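Side-chain contacts in predicted component of a thermophile-specific DNA repair system, contains a RAMP domain (Methanopyrus kandleri, PDB 4N0L), which binds RNA as Csm3, the zinc-containing RAMP protein of the type III-A CRISPR system, and is probably involved in antiviral defence: residues 182-185 with 186-190; 294-297 with 298-302; 94-97 with 98-102; 55-58 with 59-63. All coordinates share one frame; numbering follows the deposited sequence.

Contact 1: 182-185 with 186-190; sequences YTVN and DVFER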
loop_
_atom_site.group_PDB
_atom_site.type_symbol
_atom_site.label_atom_id
_atom_site.label_comp_id
_atom_site.label_asym_id
_atom_site.label_seq_id
_atom_site.Cartn_x
_atom_site.Cartn_y
_atom_site.Cartn_z
ATOM N N TYR A 182 6.242 16.296 17.623
ATOM C CA TYR A 182 5.182 16.322 18.627
ATOM C C TYR A 182 5.136 15.014 19.415
ATOM O O TYR A 182 4.948 15.015 20.627
ATOM C CB TYR A 182 3.826 16.589 17.972
ATOM C CG TYR A 182 2.639 16.249 18.849
ATOM C CD1 TYR A 182 2.219 17.119 19.848
ATOM C CD2 TYR A 182 1.933 15.065 18.673
ATOM C CE1 TYR A 182 1.134 16.816 20.652
ATOM C CE2 TYR A 182 0.844 14.754 19.470
ATOM C CZ TYR A 182 0.450 15.632 20.459
ATOM O OH TYR A 182 -0.631 15.329 21.258
ATOM N N THR A 183 5.300 13.899 18.715
ATOM C CA THR A 183 5.239 12.589 19.348
ATOM C C THR A 183 6.414 12.395 20.312
ATOM O O THR A 183 6.254 11.819 21.390
ATOM C CB THR A 183 5.219 11.465 18.288
ATOM O OG1 THR A 183 3.992 11.533 17.551
ATOM C CG2 THR A 183 5.328 10.096 18.933
ATOM N N VAL A 184 7.584 12.898 19.932
ATOM C CA VAL A 184 8.778 12.785 20.768
ATOM C C VAL A 184 8.752 13.766 21.942
ATOM O O VAL A 184 9.026 13.391 23.084
ATOM C CB VAL A 184 10.061 13.019 19.948
ATOM C CG1 VAL A 184 11.285 13.009 20.854
ATOM C CG2 VAL A 184 10.192 11.965 18.859
ATOM N N ASN A 185 8.427 15.024 21.653
ATOM C CA ASN A 185 8.456 16.084 22.657
ATOM C C ASN A 185 7.257 16.077 23.607
ATOM O O ASN A 185 7.349 16.569 24.732
ATOM C CB ASN A 185 8.548 17.451 21.975
ATOM C CG ASN A 185 9.903 17.697 21.342
ATOM O OD1 ASN A 185 10.769 16.821 21.337
ATOM N ND2 ASN A 185 10.095 18.897 20.805
ATOM N N ASP A 186 6.131 15.535 23.154
ATOM C CA ASP A 186 4.899 15.599 23.936
ATOM C C ASP A 186 4.400 14.216 24.358
ATOM O O ASP A 186 4.357 13.911 25.548
ATOM C CB ASP A 186 3.812 16.337 23.148
ATOM C CG ASP A 186 2.535 16.532 23.945
ATOM O OD1 ASP A 186 2.016 17.668 23.958
ATOM O OD2 ASP A 186 2.044 15.555 24.550
ATOM N N VAL A 187 4.014 13.390 23.388
ATOM C CA VAL A 187 3.416 12.091 23.691
ATOM C C VAL A 187 4.379 11.162 24.427
ATOM O O VAL A 187 4.032 10.586 25.461
ATOM C CB VAL A 187 2.931 11.385 22.414
ATOM C CG1 VAL A 187 2.318 10.035 22.761
ATOM C CG2 VAL A 187 1.919 12.249 21.686
ATOM N N PHE A 188 5.589 11.025 23.896
ATOM C CA PHE A 188 6.602 10.179 24.518
ATOM C C PHE A 188 7.007 10.744 25.874
ATOM O O PHE A 188 7.228 9.998 26.828
ATOM C CB PHE A 188 7.833 10.046 23.617
ATOM C CG PHE A 188 7.640 9.122 22.444
ATOM C CD1 PHE A 188 6.447 8.438 22.263
ATOM C CD2 PHE A 188 8.657 8.938 21.519
ATOM C CE1 PHE A 188 6.274 7.589 21.188
ATOM C CE2 PHE A 188 8.490 8.091 20.438
ATOM C CZ PHE A 188 7.297 7.416 20.272
ATOM N N GLU A 189 7.104 12.066 25.950
ATOM C CA GLU A 189 7.544 12.734 27.166
ATOM C C GLU A 189 6.501 12.614 28.280
ATOM O O GLU A 189 6.846 12.378 29.438
ATOM C CB GLU A 189 7.850 14.200 26.877
ATOM C CG GLU A 189 8.909 14.799 27.780
ATOM C CD GLU A 189 10.255 14.109 27.623
ATOM O OE1 GLU A 189 10.833 14.173 26.517
ATOM O OE2 GLU A 189 10.738 13.508 28.606
ATOM N N ARG A 190 5.228 12.772 27.921
ATOM C CA ARG A 190 4.127 12.639 28.874
ATOM C C ARG A 190 4.101 11.264 29.531
ATOM O O ARG A 190 3.743 11.134 30.701
ATOM C CB ARG A 190 2.784 12.884 28.183
ATOM C CG ARG A 190 2.336 14.336 28.101
ATOM C CD ARG A 190 0.895 14.408 27.601
ATOM N NE ARG A 190 0.572 15.696 26.989
ATOM C CZ ARG A 190 0.352 16.816 27.672
#

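Contact 2: 294-297 with 298-302; sequences EEED and KDEAA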
loop_
_atom_site.group_PDB
_atom_site.type_symbol
_atom_site.label_atom_id
_atom_site.label_comp_id
_atom_site.label_asym_id
_atom_site.label_seq_id
_atom_site.Cartn_x
_atom_site.Cartn_y
_atom_site.Cartn_z
ATOM N N GLU A 294 2.869 24.403 3.317
ATOM C CA GLU A 294 3.215 25.792 3.586
ATOM C C GLU A 294 2.819 26.157 5.014
ATOM O O GLU A 294 2.191 25.355 5.708
ATOM C CB GLU A 294 2.547 26.718 2.570
ATOM C CG GLU A 294 3.188 26.645 1.191
ATOM C CD GLU A 294 2.339 27.276 0.107
ATOM O OE1 GLU A 294 1.176 27.633 0.390
ATOM O OE2 GLU A 294 2.835 27.412 -1.032
ATOM N N GLU A 295 3.208 27.350 5.455
ATOM C CA GLU A 295 2.907 27.805 6.810
ATOM C C GLU A 295 1.411 27.743 7.096
ATOM O O GLU A 295 0.992 27.355 8.188
ATOM C CB GLU A 295 3.427 29.226 7.039
ATOM C CG GLU A 295 3.396 29.651 8.502
ATOM C CD GLU A 295 3.903 31.065 8.721
ATOM O OE1 GLU A 295 3.950 31.842 7.744
ATOM O OE2 GLU A 295 4.255 31.398 9.873
ATOM N N GLU A 296 0.613 28.138 6.111
ATOM C CA GLU A 296 -0.839 28.089 6.228
ATOM C C GLU A 296 -1.327 26.668 6.519
ATOM O O GLU A 296 -2.209 26.473 7.354
ATOM C CB GLU A 296 -1.498 28.624 4.956
ATOM C CG GLU A 296 -3.016 28.602 4.996
ATOM C CD GLU A 296 -3.645 29.295 3.804
ATOM O OE1 GLU A 296 -4.862 29.116 3.592
ATOM O OE2 GLU A 296 -2.929 30.031 3.089
ATOM N N ASP A 297 -0.748 25.684 5.831
ATOM C CA ASP A 297 -1.110 24.280 6.027
ATOM C C ASP A 297 -0.822 23.819 7.452
ATOM O O ASP A 297 -1.572 23.026 8.022
ATOM C CB ASP A 297 -0.363 23.370 5.043
ATOM C CG ASP A 297 -0.689 23.672 3.593
ATOM O OD1 ASP A 297 -1.866 23.530 3.201
ATOM O OD2 ASP A 297 0.239 24.029 2.840
ATOM N N LYS A 298 0.279 24.308 8.013
ATOM C CA LYS A 298 0.699 23.930 9.361
ATOM C C LYS A 298 -0.244 24.496 10.421
ATOM O O LYS A 298 -0.610 23.802 11.370
ATOM C CB LYS A 298 2.132 24.395 9.619
ATOM C CG LYS A 298 3.143 23.794 8.655
ATOM C CD LYS A 298 4.546 24.320 8.900
ATOM C CE LYS A 298 5.488 23.871 7.794
ATOM N NZ LYS A 298 6.893 24.293 8.041
ATOM N N ASP A 299 -0.625 25.761 10.260
ATOM C CA ASP A 299 -1.587 26.395 11.159
ATOM C C ASP A 299 -2.945 25.703 11.076
ATOM O O ASP A 299 -3.614 25.502 12.089
ATOM C CB ASP A 299 -1.736 27.885 10.841
ATOM C CG ASP A 299 -0.481 28.681 11.149
ATOM O OD1 ASP A 299 0.403 28.160 11.862
ATOM O OD2 ASP A 299 -0.384 29.837 10.688
ATOM N N GLU A 300 -3.351 25.358 9.858
ATOM C CA GLU A 300 -4.615 24.663 9.624
ATOM C C GLU A 300 -4.642 23.245 10.197
ATOM O O GLU A 300 -5.700 22.760 10.594
ATOM C CB GLU A 300 -4.925 24.607 8.124
ATOM C CG GLU A 300 -5.276 25.949 7.492
ATOM C CD GLU A 300 -6.627 26.480 7.934
ATOM O OE1 GLU A 300 -7.418 25.708 8.514
ATOM O OE2 GLU A 300 -6.896 27.677 7.702
ATOM N N ALA A 301 -3.485 22.588 10.255
ATOM C CA ALA A 301 -3.435 21.168 10.606
ATOM C C ALA A 301 -3.193 20.922 12.090
ATOM O O ALA A 301 -4.155 20.842 12.857
ATOM C CB ALA A 301 -2.364 20.469 9.795
ATOM N N ALA A 302 -1.926 20.745 12.470
ATOM C CA ALA A 302 -1.541 20.496 13.863
ATOM C C ALA A 302 -2.343 21.413 14.776
ATOM O O ALA A 302 -2.268 22.633 14.635
ATOM C CB ALA A 302 -0.051 20.708 14.056
#

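Contact 3: 94-97 with 98-102; sequences EVYE and EAKEY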
loop_
_atom_site.group_PDB
_atom_site.type_symbol
_atom_site.label_atom_id
_atom_site.label_comp_id
_atom_site.label_asym_id
_atom_site.label_seq_id
_atom_site.Cartn_x
_atom_site.Cartn_y
_atom_site.Cartn_z
ATOM N N GLU A 94 -1.037 -4.761 -22.153
ATOM C CA GLU A 94 -0.341 -5.479 -23.220
ATOM C C GLU A 94 -0.371 -6.984 -22.976
ATOM O O GLU A 94 -0.780 -7.754 -23.847
ATOM C CB GLU A 94 1.107 -5.007 -23.349
ATOM C CG GLU A 94 1.280 -3.681 -24.065
ATOM C CD GLU A 94 2.484 -2.905 -23.569
ATOM O OE1 GLU A 94 2.737 -2.911 -22.348
ATOM O OE2 GLU A 94 3.185 -2.301 -24.407
ATOM N N VAL A 95 0.073 -7.385 -21.787
ATOM C CA VAL A 95 0.088 -8.786 -21.376
ATOM C C VAL A 95 -1.244 -9.492 -21.630
ATOM O O VAL A 95 -1.269 -10.582 -22.204
ATOM C CB VAL A 95 0.449 -8.922 -19.881
ATOM C CG1 VAL A 95 0.252 -10.353 -19.409
ATOM C CG2 VAL A 95 1.881 -8.472 -19.641
ATOM N N TYR A 96 -2.347 -8.877 -21.209
ATOM C CA TYR A 96 -3.659 -9.493 -21.392
ATOM C C TYR A 96 -4.055 -9.608 -22.864
ATOM O O TYR A 96 -4.599 -10.631 -23.281
ATOM C CB TYR A 96 -4.737 -8.718 -20.641
ATOM C CG TYR A 96 -6.129 -9.252 -20.903
ATOM C CD1 TYR A 96 -6.579 -10.405 -20.272
ATOM C CD2 TYR A 96 -6.989 -8.610 -21.786
ATOM C CE1 TYR A 96 -7.846 -10.903 -20.511
ATOM C CE2 TYR A 96 -8.259 -9.101 -22.031
ATOM C CZ TYR A 96 -8.682 -10.246 -21.391
ATOM O OH TYR A 96 -9.944 -10.739 -21.629
ATOM N N GLU A 97 -3.796 -8.558 -23.640
ATOM C CA GLU A 97 -4.137 -8.559 -25.062
ATOM C C GLU A 97 -3.353 -9.676 -25.738
ATOM O O GLU A 97 -3.880 -10.427 -26.559
ATOM C CB GLU A 97 -3.818 -7.213 -25.720
ATOM C CG GLU A 97 -4.416 -5.982 -25.040
ATOM C CD GLU A 97 -5.888 -5.772 -25.344
ATOM O OE1 GLU A 97 -6.269 -4.621 -25.647
ATOM O OE2 GLU A 97 -6.664 -6.747 -25.268
ATOM N N GLU A 98 -2.083 -9.769 -25.362
ATOM C CA GLU A 98 -1.153 -10.754 -25.892
ATOM C C GLU A 98 -1.525 -12.180 -25.483
ATOM O O GLU A 98 -1.220 -13.137 -26.191
ATOM C CB GLU A 98 0.260 -10.412 -25.413
ATOM C CG GLU A 98 1.390 -11.152 -26.094
ATOM C CD GLU A 98 2.743 -10.656 -25.625
ATOM O OE1 GLU A 98 2.772 -9.774 -24.739
ATOM O OE2 GLU A 98 3.775 -11.140 -26.137
ATOM N N ALA A 99 -2.182 -12.312 -24.334
ATOM C CA ALA A 99 -2.534 -13.622 -23.788
ATOM C C ALA A 99 -3.964 -14.054 -24.114
ATOM O O ALA A 99 -4.313 -15.222 -23.943
ATOM C CB ALA A 99 -2.325 -13.631 -22.276
ATOM N N LYS A 100 -4.785 -13.112 -24.570
ATOM C CA LYS A 100 -6.212 -13.361 -24.801
ATOM C C LYS A 100 -6.512 -14.563 -25.696
ATOM O O LYS A 100 -7.463 -15.305 -25.443
ATOM C CB LYS A 100 -6.870 -12.111 -25.393
ATOM C CG LYS A 100 -8.346 -12.284 -25.729
ATOM C CD LYS A 100 -9.164 -12.666 -24.506
ATOM C CE LYS A 100 -10.628 -12.867 -24.869
ATOM N NZ LYS A 100 -11.407 -13.469 -23.752
ATOM N N GLU A 101 -5.699 -14.755 -26.730
ATOM C CA GLU A 101 -5.881 -15.868 -27.658
ATOM C C GLU A 101 -5.840 -17.234 -26.974
ATOM O O GLU A 101 -6.467 -18.185 -27.442
ATOM C CB GLU A 101 -4.832 -15.814 -28.769
ATOM C CG GLU A 101 -3.408 -15.647 -28.279
ATOM C CD GLU A 101 -2.389 -15.849 -29.384
ATOM O OE1 GLU A 101 -1.423 -15.060 -29.457
ATOM O OE2 GLU A 101 -2.552 -16.799 -30.177
ATOM N N TYR A 102 -5.108 -17.333 -25.869
ATOM C CA TYR A 102 -4.940 -18.617 -25.195
ATOM C C TYR A 102 -5.859 -18.759 -23.986
ATOM O O TYR A 102 -5.736 -19.711 -23.216
ATOM C CB TYR A 102 -3.491 -18.806 -24.740
ATOM C CG TYR A 102 -2.455 -18.592 -25.817
ATOM C CD1 TYR A 102 -2.260 -19.534 -26.820
ATOM C CD2 TYR A 102 -1.654 -17.459 -25.816
ATOM C CE1 TYR A 102 -1.307 -19.343 -27.802
ATOM C CE2 TYR A 102 -0.695 -17.260 -26.793
ATOM C CZ TYR A 102 -0.526 -18.205 -27.783
ATOM O OH TYR A 102 0.424 -18.012 -28.758
#

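Contact 4: 55-58 with 59-63; sequences KGRA and RALFE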
loop_
_atom_site.group_PDB
_atom_site.type_symbol
_atom_site.label_atom_id
_atom_site.label_comp_id
_atom_site.label_asym_id
_atom_site.label_seq_id
_atom_site.Cartn_x
_atom_site.Cartn_y
_atom_site.Cartn_z
ATOM N N LYS A 55 3.743 -1.440 3.440
ATOM C CA LYS A 55 3.399 -1.906 2.105
ATOM C C LYS A 55 3.007 -3.383 2.116
ATOM O O LYS A 55 1.963 -3.757 1.581
ATOM C CB LYS A 55 4.571 -1.664 1.152
ATOM C CG LYS A 55 4.260 -1.856 -0.324
ATOM C CD LYS A 55 5.458 -2.472 -1.023
ATOM C CE LYS A 55 5.131 -2.891 -2.441
ATOM N NZ LYS A 55 6.241 -3.701 -3.006
ATOM N N GLY A 56 3.837 -4.213 2.740
ATOM C CA GLY A 56 3.555 -5.632 2.867
ATOM C C GLY A 56 2.209 -5.899 3.512
ATOM O O GLY A 56 1.435 -6.731 3.040
ATOM N N ARG A 57 1.927 -5.178 4.593
ATOM C CA ARG A 57 0.676 -5.352 5.320
ATOM C C ARG A 57 -0.513 -4.905 4.473
ATOM O O ARG A 57 -1.521 -5.608 4.392
ATOM C CB ARG A 57 0.715 -4.581 6.642
ATOM C CG ARG A 57 -0.559 -4.678 7.468
ATOM C CD ARG A 57 -0.841 -6.102 7.919
ATOM N NE ARG A 57 -1.978 -6.156 8.835
ATOM C CZ ARG A 57 -2.676 -7.255 9.101
ATOM N NH1 ARG A 57 -2.365 -8.403 8.516
ATOM N NH2 ARG A 57 -3.696 -7.205 9.949
ATOM N N ALA A 58 -0.390 -3.743 3.841
ATOM C CA ALA A 58 -1.431 -3.240 2.949
ATOM C C ALA A 58 -1.699 -4.211 1.798
ATOM O O ALA A 58 -2.848 -4.425 1.411
ATOM C CB ALA A 58 -1.052 -1.869 2.413
ATOM N N ARG A 59 -0.634 -4.795 1.256
ATOM C CA ARG A 59 -0.757 -5.761 0.168
ATOM C C ARG A 59 -1.456 -7.040 0.615
ATOM O O ARG A 59 -2.349 -7.544 -0.069
ATOM C CB ARG A 59 0.617 -6.107 -0.403
ATOM C CG ARG A 59 0.550 -6.940 -1.675
ATOM C CD ARG A 59 1.931 -7.417 -2.102
ATOM N NE ARG A 59 1.958 -7.861 -3.493
ATOM C CZ ARG A 59 1.371 -8.966 -3.947
ATOM N NH1 ARG A 59 1.455 -9.274 -5.234
ATOM N NH2 ARG A 59 0.712 -9.767 -3.121
ATOM N N ALA A 60 -1.027 -7.568 1.757
ATOM C CA ALA A 60 -1.571 -8.809 2.299
ATOM C C ALA A 60 -3.069 -8.705 2.576
ATOM O O ALA A 60 -3.813 -9.666 2.376
ATOM C CB ALA A 60 -0.825 -9.201 3.563
ATOM N N LEU A 61 -3.508 -7.540 3.042
ATOM C CA LEU A 61 -4.918 -7.331 3.360
ATOM C C LEU A 61 -5.752 -7.030 2.117
ATOM O O LEU A 61 -6.879 -7.514 1.987
ATOM C CB LEU A 61 -5.074 -6.198 4.376
ATOM C CG LEU A 61 -4.394 -6.421 5.726
ATOM C CD1 LEU A 61 -4.548 -5.200 6.613
ATOM C CD2 LEU A 61 -4.963 -7.658 6.404
ATOM N N PHE A 62 -5.203 -6.230 1.208
ATOM C CA PHE A 62 -5.906 -5.902 -0.028
ATOM C C PHE A 62 -6.150 -7.127 -0.903
ATOM O O PHE A 62 -7.228 -7.277 -1.475
ATOM C CB PHE A 62 -5.147 -4.853 -0.838
ATOM C CG PHE A 62 -5.801 -4.527 -2.151
ATOM C CD1 PHE A 62 -6.995 -3.824 -2.187
ATOM C CD2 PHE A 62 -5.237 -4.946 -3.349
ATOM C CE1 PHE A 62 -7.607 -3.530 -3.393
ATOM C CE2 PHE A 62 -5.846 -4.655 -4.559
ATOM C CZ PHE A 62 -7.033 -3.948 -4.580
ATOM N N GLU A 63 -5.143 -7.985 -1.029
ATOM C CA GLU A 63 -5.266 -9.148 -1.901
ATOM C C GLU A 63 -6.365 -10.083 -1.395
ATOM O O GLU A 63 -7.119 -10.642 -2.190
ATOM C CB GLU A 63 -3.924 -9.885 -2.035
ATOM C CG GLU A 63 -3.470 -10.687 -0.823
ATOM C CD GLU A 63 -2.113 -11.335 -1.039
ATOM O OE1 GLU A 63 -1.660 -11.392 -2.200
ATOM O OE2 GLU A 63 -1.503 -11.799 -0.053
#

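Contact 1: 182-185 with 186-190
Tyr182 and Asp186 each set CG trans to the backbone N (chi1 164° and -176°), sending ring and carboxylate out in the same direction one helical turn apart. The two flat groups lie side by side with their planes 42° apart, and Tyr182 CE1 comes within 3.5 Å of Asp186 OD1. Across the ring, Tyr182 CE2 meets Val187 CG2 at 3.5 Å. Thr183 turns its methyl onto Phe188: CG2 sits over one ring face, displaced toward the rim and 3.7 Å from the centroid, a CH-pi contact. Its OG1 instead bonds to Arg223 N and Thr180 OG1.

The backbone has a pi-type widening here. Phe188 N, five residues on, donates to Thr183 O at 2.7 Å. Tyr182 O takes a normal bond from Asp186 N at 2.8 Å and a weak one from Val187 N at 3.3 Å. On the outer side Arg190 NE closes a salt bridge to Asp186 OD2 of 2.9 Å, although the hydrogen bond within it is weak.

The chemistry thus divides helix 181-191: Phe188 and the Thr183 methyl form a buried apolar pair, while the Asp186 carboxylate, next to a tyrosine ring, probably has its negative charge partly offset by Arg190, through NE.

Contact 2: 294-297 with 298-302
Glu295 O is gripped by two backbone N-H groups. The bond from Asp299 N, 3.1 Å long, is nearly straight at 166°, whereas the one from Lys298 N, also 3.1 Å, is weak because its angle falls to 121°. Lys298 N is itself shared, since it also donates to Glu294 O at 3.2 Å with the nitrogen in the carbonyl plane.

The side chains follow this spiral. Lys298 runs extended beyond CG, past the Glu294 carbonyl, with CG 3.5 Å from Glu294 O, and its NZ reaches Leu311 O. Glu300 CG packs on the preceding turn, 3.1 Å from Glu296 O.

The outer side is acidic. Glu295 OE2 and Asp299 OD2 stand 5.0 Å apart, and Glu296 OE1 and Glu300 OE2 4.8 Å, so these like charges would be expected to repel mildly. Arg323 may ease the second pair through a long, weak ion pair to Glu296.

Asp297 is the buried charge. With chi1 -62° its CG lies beside its own backbone N and folds back toward the start of the helix, where OD2 accepts Glu294 N at 2.7 Å through its anti lone pair. OD1 forms salt bridges with Arg321 and Arg323, so both oxygens are satisfied. Glu294 is the N-cap of helix 295-300 and Asp297 its third residue; the side-chain bond from Asp297 to the Glu294 amide is the N3-to-N-cap half of a capping box, a common way of starting an alpha helix.

Contact 3: 94-97 with 98-102
The phenol ring of Tyr96 lies alongside the aliphatic arm of Lys100, both pointing the same way. Contact is made at the hydroxyl end, with Lys100 CD 3.5 Å from Tyr96 OH and 4.0 Å from Tyr96 CZ; the methylene approaches the ring obliquely. Leu103 and Leu110 also touch the tyrosine. A second ring, that of Tyr102, carries Glu101 CG over one face, 3.4 Å above the plane and displaced toward the rim.

The Tyr96 pairing depends on a kink in the lysine: CG leaves trans to the backbone N, and the chain then turns at chi2 (59°), which carries CD back to the hydroxyl. Tyr96 OH is hydrogen-bonded to Asp106 OD1, the same oxygen to which Lys100 NZ makes only a long, weak ion pair.

Tyr96 lies on helix 93-99, with Lys100 just past that range, in the part of the RAMP protein that holds the zinc site of His86, Cys88, Cys115 and Cys118. The Val95 side chain is about 10 Å from the zinc ion, close by but not a ligand.

Along the backbone the bonds become weaker. Glu98 N donates to Glu94 O at 2.8 Å in an almost straight alpha-helical bond (162°). Two residues on, Tyr96 O receives a weak i+4 bond from Lys100 N at 2.8 Å and a weak i+3 bond from Ala99 N at 3.1 Å. The Ala99 methyl, 3.2 Å from Val95 O, is buried against Leu160 of helix 157-160 and against Val163. At the other end, Glu94 OE1 forms a salt bridge with Arg92 NE.

Contact 4: 55-58 with 59-63
Arg57 lays its guanidinium against the isobutyl group of Leu61, one helical turn further on. Leu61 CD2 sits over one face of the flat group, displaced toward the rim and 3.4 Å from Arg57 NH1. The other methyl, CD1, approaches Arg57 NE at 3.5 Å, so both methyls of the leucine touch the group, CD2 over its face and CD1 near NE. A bend at chi2 (63°) in the arginine swings the group round to this position. There Arg57 NE bonds to Gly256 O and NH2, weakly, to Gln255 O, which tie it to the end of helix 238-255.

Regular alpha-helical bonds hold the backbone beneath, such as Arg59 N to Lys55 O at 2.8 Å and Leu61 N to Arg57 O at 3.1 Å. Ala58 and Phe62, also joined this way, turn toward Ser248 of helix 238-255.

Arg59 extends from CG to NE toward the zinc site, its side chain about 6 Å from the ion. Its NH2 makes a 3.0 Å salt bridge with Glu63 OE1, while NH1 donates to the carbonyls of His86 and Gly122. Glu63 OE1 in turn accepts His86 N, so the arginine and glutamate together hold the backbone of a zinc ligand.

The chemistry implies two differently held arginines on one helix: Arg57 bonded outward to main-chain oxygens with a leucine over one face, and Arg59 paired with a buried carboxylate in the second shell of the metal.

Overall arrangement
From the N terminus the order is contact 4, contact 3, contact 1, contact 2. Each is a local contact along or at the end of one helix and closes no longer loop, with no nesting or crossing. Contact 4 lies about 6 Å from the chain's centre, where helix 51-69 meets helix 238-255 and the zinc region. Contact 3 is on the far side of that region, its centre about 27 Å from that of contact 4. Contacts 1 and 2 lie on the other side of the chain's centre from contact 3, about 20 Å apart between centres; contact 1 adjoins Arg223 of strand 223-231, and contact 2 Arg321 of strand 318-321, both in the five-stranded antiparallel sheet.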